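Side-chain contacts in aspartate aminotransferase (Rhodobacter sphaeroides, PDB 3NRA), which probably catalyses the pyridoxal-phosphate-dependent transfer of an amino group from L-aspartate to 2-oxoglutarate, giving oxaloacetate and L-glutamate: residues E199-G202 with Q203-A206; A238-A242 with E243-T247; Q133-Y136 with F137-K141; A165-L169 with T170-E174. All blocks are in the same frame, centred on the assembly; numbering follows the deposited sequence. Where two conformers were deposited one is given.

Contact 1. Residues E199-G202 with Q203-A206; sequences EEIG and QIAA
Ile204 lays its longer branch over the carbonyl oxygen of Glu200, one helical turn back: Ile204 CG1 comes to 3.3 Å from Glu200 O, and CD1 of the same side chain passes the same oxygen at 3.6 Å. The first torsion explains this reach. CG1 stands beside the backbone N and opposite the carbonyl carbon (chi1 -77°), which directs the branch back toward the preceding turn, while the extended second torsion carries CD1 on until it meets CD1 of Ile201 in a loose methyl-to-methyl contact of 4.4 Å. Ala205 follows the same pattern with less to offer, its CB resting 3.4 Å from Ile201 O. Beneath these side chains runs the regular i to i+4 ladder of an alpha helix, in which Ile204 N gives its hydrogen to Glu200 O at 2.9 Å and Ala205 N gives its own to Ile201 O at 2.9 Å. The helix, 198-211, is the connection of a beta-alpha-beta unit between the parallel strands 182-186 and 214-218, and its two isoleucines lie on the inward side: Ile201 packs on Phe185 and Ile204 on Phe183 of the first strand, with Leu169 and Leu172 of helix 169-177 alongside Ile204. Glu200 points away from the 203-206 turn, and its buried carboxylate is gripped by four backbone N-H groups. OE2 accepts from Gly166 and Leu167, OE1 from Ala165 and Ser197, a setting that would probably favour the ionised form. Toward the outer side, Gln203 brings only CB close, 3.6 Å from Glu199 O.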
ATOM      1  N   GLU B 199      34.891   1.408  -1.356  1.00 20.42           N
ATOM      2  CA  GLU B 199      35.433   0.208  -1.968  1.00 22.45           C
ATOM      3  C   GLU B 199      34.374  -0.908  -2.022  1.00 20.71           C
ATOM      4  O   GLU B 199      34.215  -1.553  -3.047  1.00 21.57           O
ATOM      5  CB  GLU B 199      36.695  -0.258  -1.182  1.00 24.09           C
ATOM      6  CG  GLU B 199      37.805  -0.849  -2.027  1.00 32.12           C
ATOM      7  CD  GLU B 199      37.543  -2.299  -2.496  1.00 39.64           C
ATOM      8  OE1 GLU B 199      36.826  -3.051  -1.790  1.00 45.16           O
ATOM      9  OE2 GLU B 199      38.090  -2.690  -3.570  1.00 45.12           O
ATOM     10  N   GLU B 200      33.620  -1.102  -0.934  1.00 19.44           N
ATOM     11  CA  GLU B 200      32.517  -2.081  -0.937  1.00 17.56           C
ATOM     12  C   GLU B 200      31.483  -1.785  -2.013  1.00 16.92           C
ATOM     13  O   GLU B 200      31.039  -2.684  -2.707  1.00 16.58           O
ATOM     14  CB  GLU B 200      31.841  -2.183   0.431  1.00 16.94           C
ATOM     15  CG  GLU B 200      32.705  -2.972   1.483  1.00 15.76           C
ATOM     16  CD  GLU B 200      32.176  -2.872   2.881  1.00 15.93           C
ATOM     17  OE1 GLU B 200      31.768  -1.749   3.312  1.00 14.56           O
ATOM     18  OE2 GLU B 200      32.207  -3.904   3.581  1.00 13.31           O
ATOM     19  N   ILE B 201      31.123  -0.519  -2.156  1.00 15.58           N
ATOM     20  CA  ILE B 201      30.105  -0.127  -3.119  1.00 14.52           C
ATOM     21  C   ILE B 201      30.647  -0.264  -4.548  1.00 14.60           C
ATOM     22  O   ILE B 201      29.908  -0.646  -5.461  1.00 14.83           O
ATOM     23  CB  ILE B 201      29.622   1.318  -2.830  1.00 14.99           C
ATOM     24  CG1 ILE B 201      28.827   1.339  -1.496  1.00 13.52           C
ATOM     25  CG2 ILE B 201      28.814   1.905  -4.006  1.00 13.35           C
ATOM     26  CD1 ILE B 201      27.465   0.609  -1.519  1.00 11.76           C
ATOM     27  N   GLY B 202      31.936   0.001  -4.721  1.00 14.73           N
ATOM     28  CA  GLY B 202      32.598  -0.169  -6.011  1.00 16.51           C
ATOM     29  C   GLY B 202      32.613  -1.619  -6.461  1.00 16.58           C
ATOM     30  O   GLY B 202      32.314  -1.923  -7.615  1.00 17.60           O
ATOM     31  N   GLN B 203      32.891  -2.507  -5.521  1.00 17.20           N
ATOM     32  CA  GLN B 203      32.932  -3.932  -5.820  0.60 17.56           C
ATOM     33  C   GLN B 203      31.538  -4.494  -6.023  1.00 16.71           C
ATOM     34  O   GLN B 203      31.352  -5.354  -6.864  1.00 16.55           O
ATOM     35  CB  GLN B 203      33.695  -4.722  -4.731  0.60 17.75           C
ATOM     36  CG  GLN B 203      33.942  -6.261  -5.069  0.60 19.10           C
ATOM     37  CD  GLN B 203      34.897  -6.493  -6.253  0.60 18.87           C
ATOM     38  OE1 GLN B 203      35.308  -5.554  -6.938  0.60 16.97           O
ATOM     39  NE2 GLN B 203      35.256  -7.755  -6.480  0.60 20.75           N
ATOM     40  N   ILE B 204      30.557  -3.985  -5.271  1.00 15.89           N
ATOM     41  CA  ILE B 204      29.167  -4.392  -5.483  1.00 15.08           C
ATOM     42  C   ILE B 204      28.742  -3.978  -6.878  1.00 15.26           C
ATOM     43  O   ILE B 204      28.147  -4.759  -7.595  1.00 16.70           O
ATOM     44  CB  ILE B 204      28.184  -3.776  -4.437  1.00 14.75           C
ATOM     45  CG1 ILE B 204      28.285  -4.521  -3.082  1.00 14.54           C
ATOM     46  CG2 ILE B 204      26.728  -3.840  -4.958  1.00 11.69           C
ATOM     47  CD1 ILE B 204      27.652  -3.776  -1.921  1.00 12.65           C
ATOM     48  N   ALA B 205      29.060  -2.745  -7.261  1.00 14.03           N
ATOM     49  CA  ALA B 205      28.748  -2.267  -8.586  1.00 14.66           C
ATOM     50  C   ALA B 205      29.415  -3.124  -9.667  1.00 14.60           C
ATOM     51  O   ALA B 205      28.768  -3.486 -10.651  1.00 16.28           O
ATOM     52  CB  ALA B 205      29.167  -0.779  -8.743  1.00 13.40           C
ATOM     53  N   ALA B 206      30.706  -3.420  -9.491  1.00 14.63           N
ATOM     54  CA  ALA B 206      31.473  -4.203 -10.480  1.00 15.55           C
ATOM     55  C   ALA B 206      30.953  -5.636 -10.589  1.00 15.97           C
ATOM     56  O   ALA B 206      30.819  -6.174 -11.694  1.00 16.37           O
ATOM     57  CB  ALA B 206      33.006  -4.192 -10.134  1.00 15.55           C
TER

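Contact 2. Residues A238-A242 with E243-T247; sequences AAVDA and ENVVT
Val240 and Val245 form the tight part of this contact. Their side chains cross at about a right angle, and Val240 CG2 presses on Val245 CG2 at 3.4 Å, closer than two methyls usually sit. Val240 has CG1 wedged between its backbone N and carbonyl carbon (chi1 81°), which leaves CG2 pointing at the valine; Val245 CG2 also lies 3.6 Å from Asp241 O, and Arg235 covers the buried Val245 further. The solvent side is looser and polar. There, in the conformer given, Asp241 OD1 accepts from Glu243 N at 3.2 Å, the donor standing well above the carboxylate plane, 78° out of it, while Asp241 O takes Asn244 N at 3.0 Å. A weak bond of 3.3 Å from Val245 N to Ala242 O continues the turn. The carboxylate of Glu243 keeps clear of Asp241 and forms a salt bridge with Arg269. A type I beta turn centred on Ala242 and Glu243, on which in that conformer an Asx turn is superposed, thus delivers the chain into strand 245-249. That strand lies between parallel 214-218 and antiparallel 263-267 in the mixed seven-stranded sheet characteristic of the large domain of fold type I aminotransferases.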
ATOM      1  N   ALA B 238      30.639   4.364 -11.627  1.00 21.95           N
ATOM      2  CA  ALA B 238      30.952   4.245 -13.083  1.00 23.25           C
ATOM      3  C   ALA B 238      30.815   2.781 -13.627  1.00 24.08           C
ATOM      4  O   ALA B 238      30.445   2.576 -14.796  1.00 24.73           O
ATOM      5  CB  ALA B 238      32.376   4.799 -13.370  1.00 23.78           C
ATOM      6  N   ALA B 239      31.079   1.792 -12.760  1.00 24.45           N
ATOM      7  CA  ALA B 239      31.035   0.367 -13.140  1.00 24.97           C
ATOM      8  C   ALA B 239      29.629  -0.163 -13.368  1.00 25.34           C
ATOM      9  O   ALA B 239      29.439  -1.156 -14.071  1.00 25.92           O
ATOM     10  CB  ALA B 239      31.737  -0.482 -12.060  1.00 24.49           C
ATOM     11  N   VAL B 240      28.640   0.466 -12.748  1.00 25.95           N
ATOM     12  CA  VAL B 240      27.306  -0.083 -12.759  1.00 26.40           C
ATOM     13  C   VAL B 240      26.510   0.544 -13.868  1.00 27.50           C
ATOM     14  O   VAL B 240      26.709   1.693 -14.205  1.00 27.81           O
ATOM     15  CB  VAL B 240      26.575   0.102 -11.366  1.00 25.88           C
ATOM     16  CG1 VAL B 240      25.994   1.497 -11.229  1.00 23.38           C
ATOM     17  CG2 VAL B 240      25.509  -0.983 -11.182  1.00 25.36           C
ATOM     18  N   ASP B 241      25.641  -0.251 -14.469  1.00 28.94           N
ATOM     19  CA  ASP B 241      24.663   0.251 -15.424  0.70 29.79           C
ATOM     20  C   ASP B 241      23.496   0.819 -14.643  1.00 28.74           C
ATOM     21  O   ASP B 241      22.864   0.108 -13.859  1.00 28.50           O
ATOM     22  CB  ASP B 241      24.190  -0.893 -16.347  0.70 30.95           C
ATOM     23  CG  ASP B 241      23.105  -0.458 -17.337  0.70 32.34           C
ATOM     24  OD1 ASP B 241      22.914   0.776 -17.557  0.70 32.01           O
ATOM     25  OD2 ASP B 241      22.464  -1.368 -17.918  0.70 35.14           O
ATOM     26  N   ALA B 242      23.210   2.102 -14.858  1.00 28.79           N
ATOM     27  CA  ALA B 242      22.111   2.790 -14.187  1.00 28.08           C
ATOM     28  C   ALA B 242      20.765   2.071 -14.374  1.00 27.51           C
ATOM     29  O   ALA B 242      19.891   2.121 -13.492  1.00 27.11           O
ATOM     30  CB  ALA B 242      22.014   4.258 -14.687  1.00 27.97           C
ATOM     31  N   GLU B 243      20.599   1.418 -15.519  1.00 27.56           N
ATOM     32  CA  GLU B 243      19.356   0.731 -15.839  1.00 27.01           C
ATOM     33  C   GLU B 243      19.218  -0.657 -15.205  1.00 26.26           C
ATOM     34  O   GLU B 243      18.226  -1.343 -15.445  1.00 26.28           O
ATOM     35  CB  GLU B 243      19.182   0.654 -17.371  1.00 28.39           C
ATOM     36  CG  GLU B 243      18.958   2.043 -18.033  1.00 28.21           C
ATOM     37  CD  GLU B 243      17.740   2.779 -17.449  1.00 29.67           C
ATOM     38  OE1 GLU B 243      16.653   2.165 -17.373  1.00 28.72           O
ATOM     39  OE2 GLU B 243      17.882   3.956 -17.034  1.00 33.19           O
ATOM     40  N   ASN B 244      20.178  -1.060 -14.377  1.00 25.05           N
ATOM     41  CA  ASN B 244      20.012  -2.237 -13.553  1.00 24.85           C
ATOM     42  C   ASN B 244      20.087  -1.921 -12.065  1.00 22.10           C
ATOM     43  O   ASN B 244      20.387  -2.802 -11.275  1.00 21.62           O
ATOM     44  CB  ASN B 244      21.069  -3.304 -13.908  1.00 26.84           C
ATOM     45  CG  ASN B 244      21.018  -3.718 -15.371  1.00 31.15           C
ATOM     46  OD1 ASN B 244      22.009  -3.574 -16.109  1.00 38.55           O
ATOM     47  ND2 ASN B 244      19.876  -4.252 -15.796  1.00 34.62           N
ATOM     48  N   VAL B 245      19.814  -0.671 -11.689  1.00 18.88           N
ATOM     49  CA  VAL B 245      19.781  -0.292 -10.317  1.00 17.20           C
ATOM     50  C   VAL B 245      18.460   0.412 -10.020  1.00 16.47           C
ATOM     51  O   VAL B 245      18.005   1.268 -10.786  1.00 15.71           O
ATOM     52  CB  VAL B 245      20.959   0.626  -9.949  1.00 17.50           C
ATOM     53  CG1 VAL B 245      20.899   1.012  -8.457  1.00 14.10           C
ATOM     54  CG2 VAL B 245      22.317  -0.042 -10.304  1.00 16.05           C
ATOM     55  N   VAL B 246      17.843   0.021  -8.923  1.00 15.72           N
ATOM     56  CA  VAL B 246      16.737   0.752  -8.344  1.00 15.13           C
ATOM     57  C   VAL B 246      17.147   1.149  -6.933  1.00 14.83           C
ATOM     58  O   VAL B 246      17.609   0.321  -6.169  1.00 15.58           O
ATOM     59  CB  VAL B 246      15.470  -0.099  -8.326  1.00 14.75           C
ATOM     60  CG1 VAL B 246      14.332   0.613  -7.600  1.00 14.30           C
ATOM     61  CG2 VAL B 246      15.066  -0.445  -9.765  1.00 17.42           C
ATOM     62  N   THR B 247      17.047   2.433  -6.631  1.00 13.69           N
ATOM     63  CA  THR B 247      17.333   2.949  -5.310  1.00 12.94           C
ATOM     64  C   THR B 247      16.033   3.363  -4.705  1.00 12.60           C
ATOM     65  O   THR B 247      15.198   3.978  -5.381  1.00 12.05           O
ATOM     66  CB  THR B 247      18.265   4.150  -5.377  1.00 13.24           C
ATOM     67  OG1 THR B 247      19.453   3.789  -6.093  1.00 12.60           O
ATOM     68  CG2 THR B 247      18.665   4.636  -3.966  1.00 11.93           C
TER

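Contact 3. Residues Q133-Y136 with F137-K141; sequences QPDY and FANRK
Tyr136 and Phe137 make an edge-to-face aromatic pair, lying side by side and pointing the same way. Tyr136 CG lies opposite the backbone N (chi1 -178°), beside the carbonyl carbon, which swings the ring alongside Phe137. The edge of Phe137 turns toward the face of Tyr136, with centroids 5.1 Å apart and planes at 64°; Phe137 CE1 reaches Tyr136 CZ at 3.7 Å, and CD1 sits over the rim of the ring. Ala138 adds an apolar contact, its CB 3.4 Å from Tyr136 CE2. Asn139 approaches differently, its OD1 lying in the plane of the tyrosine ring, 3.4 Å from CD2. With an alanine in place of Tyr136 the ring face is gone, and Phe137 would probably be freer to turn, while Gln112 would be left without its phenol mate.

These residues carry the chain from parallel strand 128-133 into helix 137-145, at the C-terminal edge of the sheet where fold type I enzymes hold pyridoxal phosphate. Among the hydrogen bonds, Asn139 N donates to Tyr136 O at 3.1 Å. Asp135 OD1 takes Tyr136 N at 2.7 Å on its anti side and is also bonded to Ser186. Two waters bridge further polar groups: one donates to Asp135 OD2 and accepts from Asn139 ND2, another links Tyr136 O to Arg140 N. At the dimer interface, Leu284 and Ala280 of the second subunit pack on Tyr136 and Phe137 respectively.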
ATOM      1  N   GLN B 133      22.826 -10.844   5.540  1.00 13.30           N
ATOM      2  CA  GLN B 133      22.497 -11.235   6.906  1.00 13.44           C
ATOM      3  C   GLN B 133      23.532 -10.620   7.864  1.00 13.33           C
ATOM      4  O   GLN B 133      24.720 -10.843   7.702  1.00 13.95           O
ATOM      5  CB  GLN B 133      22.526 -12.770   7.031  1.00 13.54           C
ATOM      6  CG  GLN B 133      21.512 -13.474   6.161  1.00 13.95           C
ATOM      7  CD  GLN B 133      21.425 -14.941   6.452  1.00 14.55           C
ATOM      8  OE1 GLN B 133      22.433 -15.605   6.614  1.00 15.90           O
ATOM      9  NE2 GLN B 133      20.209 -15.464   6.506  1.00 16.34           N
ATOM     10  N   PRO B 134      23.098  -9.795   8.820  1.00 14.00           N
ATOM     11  CA  PRO B 134      21.768  -9.292   9.083  1.00 13.60           C
ATOM     12  C   PRO B 134      21.348  -8.188   8.129  1.00 13.58           C
ATOM     13  O   PRO B 134      22.204  -7.421   7.631  1.00 13.51           O
ATOM     14  CB  PRO B 134      21.896  -8.754  10.489  1.00 13.45           C
ATOM     15  CG  PRO B 134      23.308  -8.297  10.551  1.00 14.61           C
ATOM     16  CD  PRO B 134      24.043  -9.347   9.860  1.00 14.03           C
ATOM     17  N   ASP B 135      20.033  -8.096   7.867  1.00 13.51           N
ATOM     18  CA  ASP B 135      19.487  -6.971   7.144  1.00 13.08           C
ATOM     19  C   ASP B 135      17.963  -6.826   7.446  1.00 13.92           C
ATOM     20  O   ASP B 135      17.399  -7.518   8.307  1.00 13.80           O
ATOM     21  CB  ASP B 135      19.758  -7.140   5.626  1.00 13.93           C
ATOM     22  CG  ASP B 135      19.941  -5.799   4.885  1.00 12.94           C
ATOM     23  OD1 ASP B 135      19.266  -4.822   5.248  1.00 15.49           O
ATOM     24  OD2 ASP B 135      20.706  -5.750   3.887  1.00 11.80           O
ATOM     25  N   TYR B 136      17.338  -5.893   6.765  1.00 13.97           N
ATOM     26  CA  TYR B 136      15.992  -5.445   7.071  1.00 14.26           C
ATOM     27  C   TYR B 136      15.004  -6.624   7.111  1.00 14.40           C
ATOM     28  O   TYR B 136      15.096  -7.559   6.293  1.00 14.00           O
ATOM     29  CB  TYR B 136      15.587  -4.422   5.997  1.00 13.63           C
ATOM     30  CG  TYR B 136      14.241  -3.811   6.156  1.00 14.29           C
ATOM     31  CD1 TYR B 136      13.985  -2.896   7.182  1.00 15.33           C
ATOM     32  CD2 TYR B 136      13.237  -4.039   5.221  1.00 13.97           C
ATOM     33  CE1 TYR B 136      12.749  -2.289   7.312  1.00 13.17           C
ATOM     34  CE2 TYR B 136      12.013  -3.443   5.347  1.00 12.58           C
ATOM     35  CZ  TYR B 136      11.782  -2.544   6.402  1.00 14.15           C
ATOM     36  OH  TYR B 136      10.559  -1.934   6.540  1.00 16.46           O
ATOM     37  N   PHE B 137      14.077  -6.575   8.075  1.00 14.67           N
ATOM     38  CA  PHE B 137      13.150  -7.707   8.385  1.00 15.73           C
ATOM     39  C   PHE B 137      12.366  -8.187   7.163  1.00 14.67           C
ATOM     40  O   PHE B 137      12.128  -9.390   6.995  1.00 14.74           O
ATOM     41  CB  PHE B 137      12.179  -7.341   9.561  1.00 15.41           C
ATOM     42  CG  PHE B 137      10.864  -6.719   9.108  1.00 19.58           C
ATOM     43  CD1 PHE B 137      10.792  -5.381   8.760  1.00 21.04           C
ATOM     44  CD2 PHE B 137       9.707  -7.506   8.969  1.00 21.03           C
ATOM     45  CE1 PHE B 137       9.595  -4.826   8.246  1.00 22.12           C
ATOM     46  CE2 PHE B 137       8.519  -6.950   8.490  1.00 24.01           C
ATOM     47  CZ  PHE B 137       8.470  -5.603   8.130  1.00 23.54           C
ATOM     48  N   ALA B 138      12.001  -7.257   6.285  1.00 14.29           N
ATOM     49  CA  ALA B 138      11.148  -7.591   5.125  1.00 15.11           C
ATOM     50  C   ALA B 138      11.899  -8.328   3.981  1.00 14.53           C
ATOM     51  O   ALA B 138      11.275  -8.958   3.163  1.00 15.65           O
ATOM     52  CB  ALA B 138      10.443  -6.319   4.583  1.00 13.77           C
ATOM     53  N   ASN B 139      13.226  -8.233   3.949  1.00 14.31           N
ATOM     54  CA  ASN B 139      14.005  -8.647   2.767  1.00 13.67           C
ATOM     55  C   ASN B 139      13.876 -10.146   2.462  1.00 14.03           C
ATOM     56  O   ASN B 139      13.443 -10.523   1.379  1.00 13.48           O
ATOM     57  CB  ASN B 139      15.493  -8.233   2.915  1.00 13.47           C
ATOM     58  CG  ASN B 139      15.694  -6.710   2.842  1.00 13.66           C
ATOM     59  OD1 ASN B 139      14.736  -5.966   2.797  1.00 14.98           O
ATOM     60  ND2 ASN B 139      16.966  -6.257   2.815  1.00 12.45           N
ATOM     61  N   ARG B 140      14.192 -10.983   3.445  1.00 15.21           N
ATOM     62  CA  ARG B 140      13.976 -12.430   3.336  1.00 15.29           C
ATOM     63  C   ARG B 140      12.513 -12.782   3.030  1.00 15.84           C
ATOM     64  O   ARG B 140      12.230 -13.640   2.154  1.00 13.92           O
ATOM     65  CB  ARG B 140      14.402 -13.137   4.624  1.00 16.37           C
ATOM     66  CG  ARG B 140      14.345 -14.676   4.513  1.00 20.06           C
ATOM     67  CD  ARG B 140      14.806 -15.387   5.755  1.00 26.46           C
ATOM     68  NE  ARG B 140      15.005 -16.808   5.459  1.00 32.35           N
ATOM     69  CZ  ARG B 140      15.408 -17.741   6.329  1.00 37.14           C
ATOM     70  NH1 ARG B 140      15.653 -17.439   7.607  1.00 37.73           N
ATOM     71  NH2 ARG B 140      15.580 -18.997   5.905  1.00 39.29           N
ATOM     72  N   LYS B 141      11.589 -12.148   3.769  1.00 15.14           N
ATOM     73  CA  LYS B 141      10.167 -12.488   3.661  1.00 15.77           C
ATOM     74  C   LYS B 141       9.623 -12.154   2.274  1.00 14.74           C
ATOM     75  O   LYS B 141       8.750 -12.841   1.768  1.00 13.59           O
ATOM     76  CB  LYS B 141       9.339 -11.749   4.735  1.00 16.30           C
ATOM     77  CG  LYS B 141       9.574 -12.211   6.142  1.00 18.23           C
ATOM     78  CD  LYS B 141       8.705 -11.429   7.128  1.00 23.38           C
ATOM     79  CE  LYS B 141       8.806 -12.004   8.554  1.00 25.11           C
TER
HETATM   80  O   HOH W   1      19.558  -7.618   2.294  1.00 14.12           O
HETATM   81  O   HOH W   2      15.867 -10.171   6.013  1.00 12.87           O

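Contact 4. Residues A165-L169 with T170-E174; sequences AGLDL and TGLEE
Asp168 caps the N-terminus of helix 169-177, its OD1 accepting from Gly171 N at 2.9 Å. The bond is fairly straight (161° at the hydrogen), although the N-H meets OD1 from above the carboxylate plane rather than within it. CG stands opposite the backbone N (chi1 175°), a rotation that folds the carboxylate over the first turn. Gly171 suits this closeness, since a beta carbon there would collide with Asp168 OD2. Replacing Asp168 with an alanine would probably leave the Gly171 amide without its side-chain acceptor and the first turn without its carboxylate cap.

Backbone bonds start the helix proper: Leu172 N donates to Asp168 O at 3.1 Å and Glu173 N to Leu169 O at 3.0 Å. Water extends the cap, one molecule donating to Asp168 OD1 at 2.6 Å while accepting from Thr170 N. Asp168 OD2 binds a glycerol, probably from the crystallisation liquor. Glu173 accepts from another water through OE1, and its OE2 forms a salt bridge with Arg210 of helix 198-211.

Apolar contact between the segments is slight, Leu167 CD2 standing 4.4 Å from Leu172 CD2. Both leucines pack between the sheet and Ile204 of helix 198-211. They share Val153 of strand 149-154, and on strand 128-133 Leu167 rests on Val132 and Leu172 on Ala130, while Glu173 touches Leu207 of helix 198-211, the neighbouring helix.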
ATOM      1  N   ALA B 165      31.731  -1.786   6.255  1.00 18.42           N
ATOM      2  CA  ALA B 165      30.591  -2.474   6.835  1.00 17.27           C
ATOM      3  C   ALA B 165      30.945  -3.917   7.167  1.00 17.40           C
ATOM      4  O   ALA B 165      30.522  -4.428   8.178  1.00 18.21           O
ATOM      5  CB  ALA B 165      29.430  -2.433   5.903  1.00 16.32           C
ATOM      6  N   GLY B 166      31.707  -4.560   6.289  1.00 16.90           N
ATOM      7  CA  GLY B 166      32.178  -5.924   6.498  1.00 17.25           C
ATOM      8  C   GLY B 166      31.504  -6.964   5.614  1.00 16.57           C
ATOM      9  O   GLY B 166      31.503  -8.147   5.959  1.00 16.27           O
ATOM     10  N   LEU B 167      30.928  -6.538   4.483  1.00 15.86           N
ATOM     11  CA  LEU B 167      30.265  -7.475   3.567  1.00 16.28           C
ATOM     12  C   LEU B 167      31.269  -8.484   3.019  1.00 15.88           C
ATOM     13  O   LEU B 167      32.387  -8.115   2.640  1.00 16.36           O
ATOM     14  CB  LEU B 167      29.592  -6.737   2.391  1.00 16.47           C
ATOM     15  CG  LEU B 167      28.628  -7.583   1.514  1.00 17.27           C
ATOM     16  CD1 LEU B 167      27.403  -8.058   2.301  1.00 16.22           C
ATOM     17  CD2 LEU B 167      28.176  -6.801   0.291  1.00 16.54           C
ATOM     18  N   ASP B 168      30.854  -9.757   2.999  1.00 15.01           N
ATOM     19  CA  ASP B 168      31.595 -10.828   2.352  1.00 14.72           C
ATOM     20  C   ASP B 168      31.406 -10.748   0.829  1.00 15.02           C
ATOM     21  O   ASP B 168      30.484 -11.363   0.275  1.00 14.09           O
ATOM     22  CB  ASP B 168      31.120 -12.182   2.895  1.00 14.49           C
ATOM     23  CG  ASP B 168      31.753 -13.361   2.188  1.00 16.28           C
ATOM     24  OD1 ASP B 168      32.744 -13.175   1.427  1.00 15.66           O
ATOM     25  OD2 ASP B 168      31.220 -14.477   2.329  1.00 17.93           O
ATOM     26  N   LEU B 169      32.313 -10.033   0.159  1.00 15.15           N
ATOM     27  CA  LEU B 169      32.182  -9.777  -1.285  1.00 15.65           C
ATOM     28  C   LEU B 169      32.442 -11.018  -2.122  1.00 16.17           C
ATOM     29  O   LEU B 169      31.839 -11.187  -3.186  1.00 16.52           O
ATOM     30  CB  LEU B 169      33.088  -8.628  -1.727  1.00 15.43           C
ATOM     31  CG  LEU B 169      32.688  -7.253  -1.104  1.00 16.78           C
ATOM     32  CD1 LEU B 169      33.888  -6.304  -1.091  1.00 16.43           C
ATOM     33  CD2 LEU B 169      31.497  -6.623  -1.802  1.00 14.34           C
ATOM     34  N   THR B 170      33.299 -11.907  -1.632  1.00 16.16           N
ATOM     35  CA  THR B 170      33.459 -13.199  -2.254  1.00 16.15           C
ATOM     36  C   THR B 170      32.148 -14.005  -2.200  1.00 15.90           C
ATOM     37  O   THR B 170      31.763 -14.628  -3.174  1.00 17.29           O
ATOM     38  CB  THR B 170      34.600 -14.008  -1.608  1.00 16.94           C
ATOM     39  OG1 THR B 170      35.725 -13.147  -1.333  1.00 15.91           O
ATOM     40  CG2 THR B 170      35.042 -15.149  -2.533  1.00 16.80           C
ATOM     41  N   GLY B 171      31.454 -13.951  -1.067  1.00 16.44           N
ATOM     42  CA  GLY B 171      30.123 -14.548  -0.919  1.00 15.08           C
ATOM     43  C   GLY B 171      29.085 -13.983  -1.902  1.00 15.09           C
ATOM     44  O   GLY B 171      28.289 -14.727  -2.450  1.00 15.18           O
ATOM     45  N   LEU B 172      29.115 -12.672  -2.132  1.00 14.62           N
ATOM     46  CA  LEU B 172      28.205 -12.044  -3.103  1.00 14.84           C
ATOM     47  C   LEU B 172      28.496 -12.561  -4.508  1.00 16.10           C
ATOM     48  O   LEU B 172      27.580 -12.974  -5.228  1.00 15.77           O
ATOM     49  CB  LEU B 172      28.351 -10.540  -3.082  1.00 14.34           C
ATOM     50  CG  LEU B 172      27.433  -9.755  -4.019  1.00 14.39           C
ATOM     51  CD1 LEU B 172      25.935 -10.134  -3.769  1.00 12.26           C
ATOM     52  CD2 LEU B 172      27.670  -8.267  -3.825  1.00 14.06           C
ATOM     53  N   GLU B 173      29.778 -12.537  -4.882  1.00 16.40           N
ATOM     54  CA  GLU B 173      30.201 -13.036  -6.148  1.00 18.31           C
ATOM     55  C   GLU B 173      29.776 -14.467  -6.365  1.00 18.40           C
ATOM     56  O   GLU B 173      29.298 -14.797  -7.430  1.00 18.81           O
ATOM     57  CB  GLU B 173      31.714 -12.926  -6.309  1.00 19.01           C
ATOM     58  CG  GLU B 173      32.166 -13.471  -7.661  1.00 22.14           C
ATOM     59  CD  GLU B 173      33.593 -13.162  -7.999  1.00 27.00           C
ATOM     60  OE1 GLU B 173      34.301 -12.512  -7.180  1.00 24.43           O
ATOM     61  OE2 GLU B 173      34.014 -13.598  -9.097  1.00 30.88           O
ATOM     62  N   GLU B 174      29.984 -15.315  -5.354  1.00 19.09           N
ATOM     63  CA  GLU B 174      29.576 -16.715  -5.425  1.00 19.82           C
ATOM     64  C   GLU B 174      28.050 -16.867  -5.594  1.00 18.14           C
ATOM     65  O   GLU B 174      27.595 -17.722  -6.355  1.00 18.40           O
ATOM     66  CB  GLU B 174      30.049 -17.482  -4.187  1.00 21.28           C
ATOM     67  CG  GLU B 174      31.590 -17.689  -4.063  1.00 26.79           C
ATOM     68  CD  GLU B 174      32.173 -18.513  -5.173  1.00 34.95           C
ATOM     69  OE1 GLU B 174      31.673 -19.644  -5.421  1.00 40.33           O
ATOM     70  OE2 GLU B 174      33.146 -18.036  -5.810  1.00 39.99           O
TER
HETATM   71  O   HOH W   3      34.902 -11.738   0.958  1.00 21.14           O
HETATM   72  O   HOH W   4      34.638 -10.486  -5.000  1.00 32.69           O

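Overall arrangement
Contacts 1, 2 and 4 form a continuous patch with contact 1 in the middle. Contacts 1 and 4, centres 10 Å apart, are joined through the Glu200 carboxylate and by packing of Ile204 CD1 on Leu167 CD2 at 3.8 Å. On the other flank, Ala205 CB of contact 1 meets Val240 CB of contact 2 at 3.8 Å. Contacts 2 and 4 do not touch. Contact 3 stands apart, its centre about 16 Å from that of contact 4, but it lies deepest, about 10 Å from the centre of the chain. It alone reaches the second subunit. Strand 245-249, entered through contact 2, ends four residues before Lys253, which is seen as its pyridoxal-phosphate adduct.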